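Local coordinates for Glyco_hydro_cc domain-containing protein (Cryptococcus neoformans, PDB 6UBC) that probably binds beta-1,3-glucan oligosaccharides as a member of glycoside hydrolase family 128, subgroup VII, at residues G205-D210 / Y223-T228; G235-N240 / P266-G271; T353-Y358 / D403-A408. All blocks are in the same frame, centred on the assembly; numbering follows the deposited sequence.

Contact 1 of 3, residues G205-D210 / Y223-T228; sequences GVSGDD and YDWNAT
The backbones of S207 and Y223 form a parallel bridge: Y223 N donates to V206 O at 3.3 Å, Y223 O accepts from G208 N at 2.7 Å, and the two partners thus flank S207 as a parallel register requires. S207 CA also approaches Y223 O at 3.2 Å in a CA-H...O contact. S207 and Y223 point to the same face of the sheet, where S207 CB meets Y223 CE1 at 3.6 Å; Y223 CG sits between its own backbone N and carbonyl carbon (chi1 80°), which brings the ring alongside the neighbouring strand. The indole of W225 approaches obliquely, its CH2 3.6 Å from S207 OG and its CZ3 near the amide of G208. Polar ends reach further partners: S207 OG bonds to Y411 O, Y223 OH to T369 O and W225 NE1 to E370.

Beyond the bridge two acid side chains meet. D209 OD2 lies 2.4 Å from D224 OD2, with the carboxylate planes 81° apart; acid oxygens this close suggest that one group probably holds a proton. The backbone just after 223-228 serves both acids: G231 N donates to D209 OD1 and S230 N to D224 OD2. D224 OD1 accepts N226 N at 3.0 Å, met from above the carboxylate plane, which closes an Asx turn. Neighbouring parallel strands running into loops at their C-terminal ends are consistent with the (beta/alpha)8 barrel expected for this family, in which those ends usually form the carbohydrate-binding face.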
loop_
_atom_site.group_PDB
_atom_site.type_symbol
_atom_site.label_atom_id
_atom_site.label_comp_id
_atom_site.label_asym_id
_atom_site.label_seq_id
_atom_site.Cartn_x
_atom_site.Cartn_y
_atom_site.Cartn_z
ATOM N N GLY A 205 -2.354 -5.577 7.372
ATOM C CA GLY A 205 -3.582 -5.235 6.684
ATOM C C GLY A 205 -3.764 -6.088 5.431
ATOM O O GLY A 205 -2.984 -7.024 5.195
ATOM N N VAL A 206 -4.685 -5.656 4.584
ATOM C CA VAL A 206 -4.841 -6.372 3.297
ATOM C C VAL A 206 -5.334 -5.396 2.247
ATOM O O VAL A 206 -6.011 -4.430 2.612
ATOM C CB VAL A 206 -5.719 -7.613 3.462
ATOM C CG1 VAL A 206 -7.199 -7.229 3.516
ATOM C CG2 VAL A 206 -5.433 -8.623 2.310
ATOM N N SER A 207 -5.028 -5.706 0.994
ATOM C CA SER A 207 -5.526 -5.018 -0.204
ATOM C C SER A 207 -6.626 -5.884 -0.812
ATOM O O SER A 207 -6.424 -7.103 -0.868
ATOM C CB SER A 207 -4.380 -4.771 -1.170
ATOM O OG SER A 207 -3.834 -5.993 -1.670
ATOM N N GLY A 208 -7.772 -5.278 -1.140
ATOM C CA GLY A 208 -8.903 -5.972 -1.764
ATOM C C GLY A 208 -9.977 -6.257 -0.724
ATOM O O GLY A 208 -9.687 -6.190 0.521
ATOM N N ASP A 209 -11.177 -6.555 -1.189
ATOM C CA ASP A 209 -12.338 -6.815 -0.291
ATOM C C ASP A 209 -12.580 -8.294 -0.043
ATOM O O ASP A 209 -12.940 -8.642 1.087
ATOM C CB ASP A 209 -13.581 -6.199 -0.936
ATOM C CG ASP A 209 -13.469 -4.679 -1.019
ATOM O OD1 ASP A 209 -13.310 -3.991 0.043
ATOM O OD2 ASP A 209 -13.585 -4.153 -2.150
ATOM N N ASP A 210 -12.297 -9.144 -1.007
ATOM C CA ASP A 210 -12.585 -10.590 -0.861
ATOM C C ASP A 210 -11.869 -11.154 0.355
ATOM O O ASP A 210 -12.420 -12.019 1.028
ATOM C CB ASP A 210 -12.216 -11.339 -2.128
ATOM C CG ASP A 210 -13.195 -11.093 -3.260
ATOM O OD1 ASP A 210 -14.226 -10.438 -3.027
ATOM O OD2 ASP A 210 -12.924 -11.601 -4.357
ATOM N N TYR A 223 -7.891 -1.744 2.474
ATOM C CA TYR A 223 -8.256 -0.853 1.346
ATOM C C TYR A 223 -8.418 -1.718 0.111
ATOM O O TYR A 223 -7.863 -2.873 0.092
ATOM C CB TYR A 223 -7.188 0.210 1.154
ATOM C CG TYR A 223 -5.945 -0.225 0.397
ATOM C CD1 TYR A 223 -5.008 -1.108 0.945
ATOM C CD2 TYR A 223 -5.653 0.304 -0.844
ATOM C CE1 TYR A 223 -3.872 -1.486 0.247
ATOM C CE2 TYR A 223 -4.481 -0.005 -1.512
ATOM C CZ TYR A 223 -3.597 -0.933 -0.987
ATOM O OH TYR A 223 -2.434 -1.279 -1.649
ATOM N N ASP A 224 -9.055 -1.147 -0.910
ATOM C CA ASP A 224 -9.432 -1.922 -2.119
ATOM C C ASP A 224 -9.215 -1.093 -3.395
ATOM O O ASP A 224 -9.869 -1.404 -4.410
ATOM C CB ASP A 224 -10.847 -2.472 -1.987
ATOM C CG ASP A 224 -11.912 -1.389 -2.069
ATOM O OD1 ASP A 224 -11.562 -0.203 -2.109
ATOM O OD2 ASP A 224 -13.091 -1.762 -2.099
ATOM N N TRP A 225 -8.408 -0.047 -3.289
ATOM C CA TRP A 225 -8.013 0.873 -4.382
ATOM C C TRP A 225 -9.149 1.827 -4.741
ATOM O O TRP A 225 -8.873 2.755 -5.502
ATOM C CB TRP A 225 -7.509 0.130 -5.613
ATOM C CG TRP A 225 -6.290 -0.699 -5.346
ATOM C CD1 TRP A 225 -5.035 -0.240 -5.196
ATOM C CD2 TRP A 225 -6.220 -2.123 -5.150
ATOM N NE1 TRP A 225 -4.152 -1.258 -4.965
ATOM C CE2 TRP A 225 -4.856 -2.426 -4.910
ATOM C CE3 TRP A 225 -7.150 -3.159 -5.187
ATOM C CZ2 TRP A 225 -4.414 -3.708 -4.684
ATOM C CZ3 TRP A 225 -6.705 -4.456 -4.987
ATOM C CH2 TRP A 225 -5.353 -4.719 -4.717
ATOM N N ASN A 226 -10.341 1.652 -4.173
ATOM C CA ASN A 226 -11.465 2.605 -4.413
ATOM C C ASN A 226 -11.345 3.817 -3.467
ATOM O O ASN A 226 -10.596 3.781 -2.418
ATOM C CB ASN A 226 -12.816 1.902 -4.261
ATOM C CG ASN A 226 -12.996 0.804 -5.276
ATOM O OD1 ASN A 226 -12.631 1.009 -6.439
ATOM N ND2 ASN A 226 -13.488 -0.358 -4.845
ATOM N N ALA A 227 -12.137 4.855 -3.736
ATOM C CA ALA A 227 -12.159 6.062 -2.887
ATOM C C ALA A 227 -12.467 5.665 -1.445
ATOM O O ALA A 227 -11.766 6.172 -0.498
ATOM C CB ALA A 227 -13.153 7.093 -3.459
ATOM N N THR A 228 -13.449 4.784 -1.273
ATOM C CA THR A 228 -13.853 4.189 0.010
ATOM C C THR A 228 -13.926 2.691 -0.192
ATOM O O THR A 228 -14.524 2.279 -1.171
ATOM C CB THR A 228 -15.204 4.765 0.479
ATOM O OG1 THR A 228 -15.144 6.201 0.506
ATOM C CG2 THR A 228 -15.592 4.210 1.827
#

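Contact 2 of 3, residues G235-N240 / P266-G271; sequences GASAVN and PQYIIG
N240 is clamped against the strand 268-270 by two backbone bonds, N240 N to Y268 O at 3.0 Å and I270 N to N240 O at 2.8 Å, the second nearly straight at 165°; together they fix a parallel bridge between N240 and I269. Beside this bridge V239 packs tightly in an apolar contact with I270 and Y268: its CG1 is anti to the backbone N (chi1 170°), and this places it 3.6 Å from I270 CD1 and 3.7 Å from Y268 CB. Separately, N240 OD1 comes up obliquely to the CB-CG side of P266, 3.2 Å from P266 CB, while N240 ND2 turns to A227 O.

Toward S237 the strands part. A238 O and Y268 N are 5.1 Å from each other, and a water bridges the interval, accepting from Y268 N and lying 2.7 Å from A238 O, with N240 OD1 also in reach. A second water joins A238 O to Q267 NE2. The direct link from Q267 NE2 to S237 OG, at 3.4 Å, is weak, and S237 OG has a further partner in N200. Within this beta-alpha-beta unit, whose connecting helix is 250-260, strand pairing therefore rests on direct amide bonds and buried hydrocarbon at one end, and mainly on water-mediated links and one weak direct bond at the other.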
loop_
_atom_site.group_PDB
_atom_site.type_symbol
_atom_site.label_atom_id
_atom_site.label_comp_id
_atom_site.label_asym_id
_atom_site.label_seq_id
_atom_site.Cartn_x
_atom_site.Cartn_y
_atom_site.Cartn_z
ATOM N N GLY A 235 -13.215 -4.062 13.741
ATOM C CA GLY A 235 -11.915 -4.246 14.443
ATOM C C GLY A 235 -10.760 -3.639 13.661
ATOM O O GLY A 235 -9.637 -3.408 14.197
ATOM N N ALA A 236 -11.049 -3.274 12.426
ATOM C CA ALA A 236 -10.037 -2.750 11.488
ATOM C C ALA A 236 -10.522 -1.416 10.907
ATOM O O ALA A 236 -11.719 -1.191 10.812
ATOM C CB ALA A 236 -9.807 -3.775 10.400
ATOM N N SER A 237 -9.605 -0.564 10.468
ATOM C CA SER A 237 -9.972 0.757 9.867
ATOM C C SER A 237 -9.983 0.677 8.329
ATOM O O SER A 237 -8.967 0.251 7.736
ATOM C CB SER A 237 -9.016 1.789 10.333
ATOM O OG SER A 237 -9.027 1.852 11.758
ATOM N N ALA A 238 -11.079 1.112 7.702
ATOM C CA ALA A 238 -11.131 1.398 6.252
ATOM C C ALA A 238 -10.145 2.494 5.930
ATOM O O ALA A 238 -10.175 3.562 6.589
ATOM C CB ALA A 238 -12.512 1.835 5.845
ATOM N N VAL A 239 -9.344 2.300 4.882
ATOM C CA VAL A 239 -8.393 3.330 4.421
ATOM C C VAL A 239 -8.879 3.807 3.064
ATOM O O VAL A 239 -9.160 2.986 2.176
ATOM C CB VAL A 239 -6.999 2.704 4.341
ATOM C CG1 VAL A 239 -6.011 3.610 3.648
ATOM C CG2 VAL A 239 -6.523 2.279 5.719
ATOM N N ASN A 240 -8.994 5.117 2.890
ATOM C CA ASN A 240 -9.460 5.726 1.630
ATOM C C ASN A 240 -8.267 5.858 0.681
ATOM O O ASN A 240 -7.081 5.831 1.105
ATOM C CB ASN A 240 -10.138 7.082 1.859
ATOM C CG ASN A 240 -11.354 7.006 2.752
ATOM O OD1 ASN A 240 -11.205 6.996 3.966
ATOM N ND2 ASN A 240 -12.558 6.914 2.187
ATOM N N PRO A 266 -11.604 11.140 5.853
ATOM C CA PRO A 266 -10.918 9.870 6.076
ATOM C C PRO A 266 -10.029 9.880 7.329
ATOM O O PRO A 266 -9.489 10.952 7.673
ATOM C CB PRO A 266 -10.015 9.823 4.835
ATOM C CG PRO A 266 -10.790 10.513 3.812
ATOM C CD PRO A 266 -11.332 11.731 4.546
ATOM N N GLN A 267 -9.864 8.744 7.994
ATOM C CA GLN A 267 -8.726 8.556 8.943
ATOM C C GLN A 267 -7.393 8.472 8.192
ATOM O O GLN A 267 -6.450 9.114 8.635
ATOM C CB GLN A 267 -8.872 7.327 9.821
ATOM C CG GLN A 267 -9.868 7.487 10.989
ATOM C CD GLN A 267 -9.645 6.347 11.957
ATOM O OE1 GLN A 267 -9.070 6.532 13.024
ATOM N NE2 GLN A 267 -9.932 5.125 11.511
ATOM N N TYR A 268 -7.356 7.805 7.035
ATOM C CA TYR A 268 -6.133 7.554 6.230
ATOM C C TYR A 268 -6.436 7.738 4.741
ATOM O O TYR A 268 -7.481 7.261 4.254
ATOM C CB TYR A 268 -5.679 6.096 6.406
ATOM C CG TYR A 268 -5.507 5.668 7.838
ATOM C CD1 TYR A 268 -4.325 5.913 8.525
ATOM C CD2 TYR A 268 -6.571 5.166 8.565
ATOM C CE1 TYR A 268 -4.185 5.582 9.872
ATOM C CE2 TYR A 268 -6.430 4.805 9.897
ATOM C CZ TYR A 268 -5.240 5.031 10.563
ATOM O OH TYR A 268 -5.148 4.704 11.906
ATOM N N ILE A 269 -5.492 8.338 4.006
ATOM C CA ILE A 269 -5.611 8.459 2.530
ATOM C C ILE A 269 -4.338 7.927 1.912
ATOM O O ILE A 269 -3.256 8.496 2.230
ATOM C CB ILE A 269 -5.834 9.890 2.116
ATOM C CG1 ILE A 269 -7.126 10.466 2.691
ATOM C CG2 ILE A 269 -5.856 9.937 0.608
ATOM C CD1 ILE A 269 -7.156 11.975 2.690
ATOM N N ILE A 270 -4.450 6.855 1.131
ATOM C CA ILE A 270 -3.324 6.407 0.267
ATOM C C ILE A 270 -3.348 7.181 -1.059
ATOM O O ILE A 270 -4.403 7.300 -1.708
ATOM C CB ILE A 270 -3.396 4.903 0.070
ATOM C CG1 ILE A 270 -3.232 4.192 1.406
ATOM C CG2 ILE A 270 -2.389 4.470 -1.032
ATOM C CD1 ILE A 270 -3.469 2.688 1.316
ATOM N N GLY A 271 -2.187 7.677 -1.479
ATOM C CA GLY A 271 -1.965 8.381 -2.734
ATOM C C GLY A 271 -1.847 7.435 -3.924
ATOM O O GLY A 271 -2.050 6.201 -3.808
HETATM O O HOH W 1 -9.798 6.241 6.199
HETATM O O HOH W 2 -11.178 4.463 9.005
#

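Contact 3 of 3, residues T353-Y358 / D403-A408; sequences TDIDYY and DDRVQA
The guanidinium of R405 carries I355 CG2 over the centre of one face, with CG2 3.5 Å from R405 CZ, while D356 and D403 approach its edges, their CG atoms near its plane. R405 NH1 donates to D356 OD1 at 2.7 Å along an almost straight line (173°), meeting the anti lone pair of that oxygen; the two flat groups are nevertheless turned 47° from each other. D403 is gripped side-on by two nitrogens: R405 NE meets the syn lone pair of D403 OD1 at 3.0 Å, and R405 NH2 reaches D403 OD2 at 2.8 Å, tilted out of both planes. A bend at chi3 (-53°) folds the arginine chain back toward D403.

D403 OD1 also takes the backbone N of R405 at 2.9 Å from above its plane, an Asx turn combined with the type I turn from D403 to V406. That turn carries the chain from helix 386-402 into strand 406-411, so the salt-bridge network ties the entry of this strand to helix 348-362, consistent with the N-terminal end of the strands in the beta/alpha barrel expected for this family. Inward of the charges, I355 CD1 meets V406 CG2 at 3.7 Å and also touches D403 OD2, while I355 rests on I366 of the adjacent strand. On the outer side, a water donates to D356 OD1 and accepts from R405 NH2, a second path between the two.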
loop_
_atom_site.group_PDB
_atom_site.type_symbol
_atom_site.label_atom_id
_atom_site.label_comp_id
_atom_site.label_asym_id
_atom_site.label_seq_id
_atom_site.Cartn_x
_atom_site.Cartn_y
_atom_site.Cartn_z
ATOM N N THR A 353 16.641 -3.517 1.174
ATOM C CA THR A 353 17.064 -2.474 0.233
ATOM C C THR A 353 15.950 -1.426 0.069
ATOM O O THR A 353 16.208 -0.223 0.110
ATOM C CB THR A 353 17.431 -3.121 -1.098
ATOM O OG1 THR A 353 18.550 -3.962 -0.864
ATOM C CG2 THR A 353 17.751 -2.111 -2.166
ATOM N N ASP A 354 14.716 -1.869 -0.137
ATOM C CA ASP A 354 13.597 -0.909 -0.358
ATOM C C ASP A 354 13.380 -0.056 0.894
ATOM O O ASP A 354 13.259 1.190 0.770
ATOM C CB ASP A 354 12.296 -1.612 -0.747
ATOM C CG ASP A 354 12.228 -2.214 -2.148
ATOM O OD1 ASP A 354 13.126 -1.942 -3.000
ATOM O OD2 ASP A 354 11.244 -2.957 -2.396
ATOM N N ILE A 355 13.284 -0.708 2.068
ATOM C CA ILE A 355 12.968 0.025 3.320
ATOM C C ILE A 355 14.107 0.999 3.617
ATOM O O ILE A 355 13.858 2.198 3.884
ATOM C CB ILE A 355 12.684 -0.909 4.489
ATOM C CG1 ILE A 355 11.504 -1.829 4.220
ATOM C CG2 ILE A 355 12.504 -0.047 5.735
ATOM C CD1 ILE A 355 11.427 -2.888 5.242
ATOM N N ASP A 356 15.341 0.527 3.467
ATOM C CA ASP A 356 16.520 1.409 3.668
ATOM C C ASP A 356 16.440 2.623 2.752
ATOM O O ASP A 356 16.689 3.770 3.211
ATOM C CB ASP A 356 17.829 0.669 3.451
ATOM C CG ASP A 356 18.192 -0.361 4.495
ATOM O OD1 ASP A 356 17.560 -0.431 5.538
ATOM O OD2 ASP A 356 19.100 -1.092 4.226
ATOM N N TYR A 357 16.205 2.435 1.447
ATOM C CA TYR A 357 16.233 3.559 0.504
ATOM C C TYR A 357 15.226 4.617 0.969
ATOM O O TYR A 357 15.554 5.858 1.050
ATOM C CB TYR A 357 16.002 3.116 -0.943
ATOM C CG TYR A 357 15.855 4.322 -1.823
ATOM C CD1 TYR A 357 16.940 5.089 -2.192
ATOM C CD2 TYR A 357 14.600 4.824 -2.120
ATOM C CE1 TYR A 357 16.795 6.266 -2.898
ATOM C CE2 TYR A 357 14.445 6.013 -2.803
ATOM C CZ TYR A 357 15.553 6.742 -3.208
ATOM O OH TYR A 357 15.390 7.933 -3.853
ATOM N N TYR A 358 13.990 4.195 1.240
ATOM C CA TYR A 358 12.894 5.138 1.516
ATOM C C TYR A 358 13.050 5.781 2.893
ATOM O O TYR A 358 12.675 6.993 2.997
ATOM C CB TYR A 358 11.526 4.503 1.264
ATOM C CG TYR A 358 11.266 4.406 -0.221
ATOM C CD1 TYR A 358 10.908 5.529 -0.955
ATOM C CD2 TYR A 358 11.478 3.237 -0.914
ATOM C CE1 TYR A 358 10.669 5.473 -2.317
ATOM C CE2 TYR A 358 11.226 3.138 -2.279
ATOM C CZ TYR A 358 10.820 4.261 -2.987
ATOM O OH TYR A 358 10.602 4.211 -4.336
ATOM N N ASP A 403 10.484 -4.475 12.486
ATOM C CA ASP A 403 11.131 -3.270 11.933
ATOM C C ASP A 403 10.335 -2.060 12.381
ATOM O O ASP A 403 9.240 -1.775 11.833
ATOM C CB ASP A 403 11.301 -3.345 10.418
ATOM C CG ASP A 403 12.225 -2.278 9.855
ATOM O OD1 ASP A 403 12.382 -1.202 10.498
ATOM O OD2 ASP A 403 12.757 -2.532 8.738
ATOM N N ASP A 404 10.909 -1.269 13.271
ATOM C CA ASP A 404 10.217 -0.075 13.779
ATOM C C ASP A 404 10.002 0.973 12.692
ATOM O O ASP A 404 9.181 1.885 12.940
ATOM C CB ASP A 404 11.045 0.578 14.898
ATOM C CG ASP A 404 10.892 -0.202 16.209
ATOM O OD1 ASP A 404 10.172 -1.272 16.210
ATOM O OD2 ASP A 404 11.436 0.285 17.242
ATOM N N ARG A 405 10.701 0.921 11.560
ATOM C CA ARG A 405 10.421 1.889 10.469
ATOM C C ARG A 405 9.086 1.557 9.771
ATOM O O ARG A 405 8.539 2.460 9.100
ATOM C CB ARG A 405 11.547 1.891 9.440
ATOM C CG ARG A 405 12.888 2.427 9.948
ATOM C CD ARG A 405 14.119 2.041 9.136
ATOM N NE ARG A 405 14.259 0.600 8.915
ATOM C CZ ARG A 405 15.113 0.044 8.068
ATOM N NH1 ARG A 405 15.972 0.798 7.401
ATOM N NH2 ARG A 405 15.138 -1.264 7.893
ATOM N N VAL A 406 8.634 0.308 9.826
ATOM C CA VAL A 406 7.409 -0.118 9.068
ATOM C C VAL A 406 6.234 -0.049 10.034
ATOM O O VAL A 406 6.190 -0.848 11.002
ATOM C CB VAL A 406 7.612 -1.509 8.468
ATOM C CG1 VAL A 406 6.298 -2.029 7.867
ATOM C CG2 VAL A 406 8.734 -1.478 7.425
ATOM N N GLN A 407 5.297 0.850 9.805
ATOM C CA GLN A 407 4.136 0.983 10.741
ATOM C C GLN A 407 2.918 0.202 10.250
ATOM O O GLN A 407 1.984 0.048 11.013
ATOM C CB GLN A 407 3.694 2.430 10.931
ATOM C CG GLN A 407 4.821 3.332 11.297
ATOM C CD GLN A 407 4.953 3.230 12.759
ATOM O OE1 GLN A 407 4.076 3.725 13.484
ATOM N NE2 GLN A 407 6.038 2.565 13.141
ATOM N N ALA A 408 2.916 -0.282 9.005
ATOM C CA ALA A 408 1.798 -1.089 8.475
ATOM C C ALA A 408 2.286 -1.809 7.207
ATOM O O ALA A 408 3.171 -1.249 6.512
ATOM C CB ALA A 408 0.586 -0.188 8.206
HETATM O O HOH W 3 17.584 -2.938 6.684
#

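All three contacts reach one curled sheet. Contact 1 is the buried one; contacts 2 and 3 are partly buried. Contacts 1 and 2 have centres about 9 Å apart and touch, Y223 packing on V239 and I270, so successive strands are chained together. Contact 3 lies with its centre about 22 Å from that of contact 1, on the opposite side of the chain's centre, although strands 204-207 and 406-411 are neighbours. Backbone pairing between strands defines contacts 1 and 2, supplemented by acid side chains in the first and waters in the second; contact 3 instead joins helix to strand entry through one salt bridge across the contact and the packing of I355 on R405 and V406.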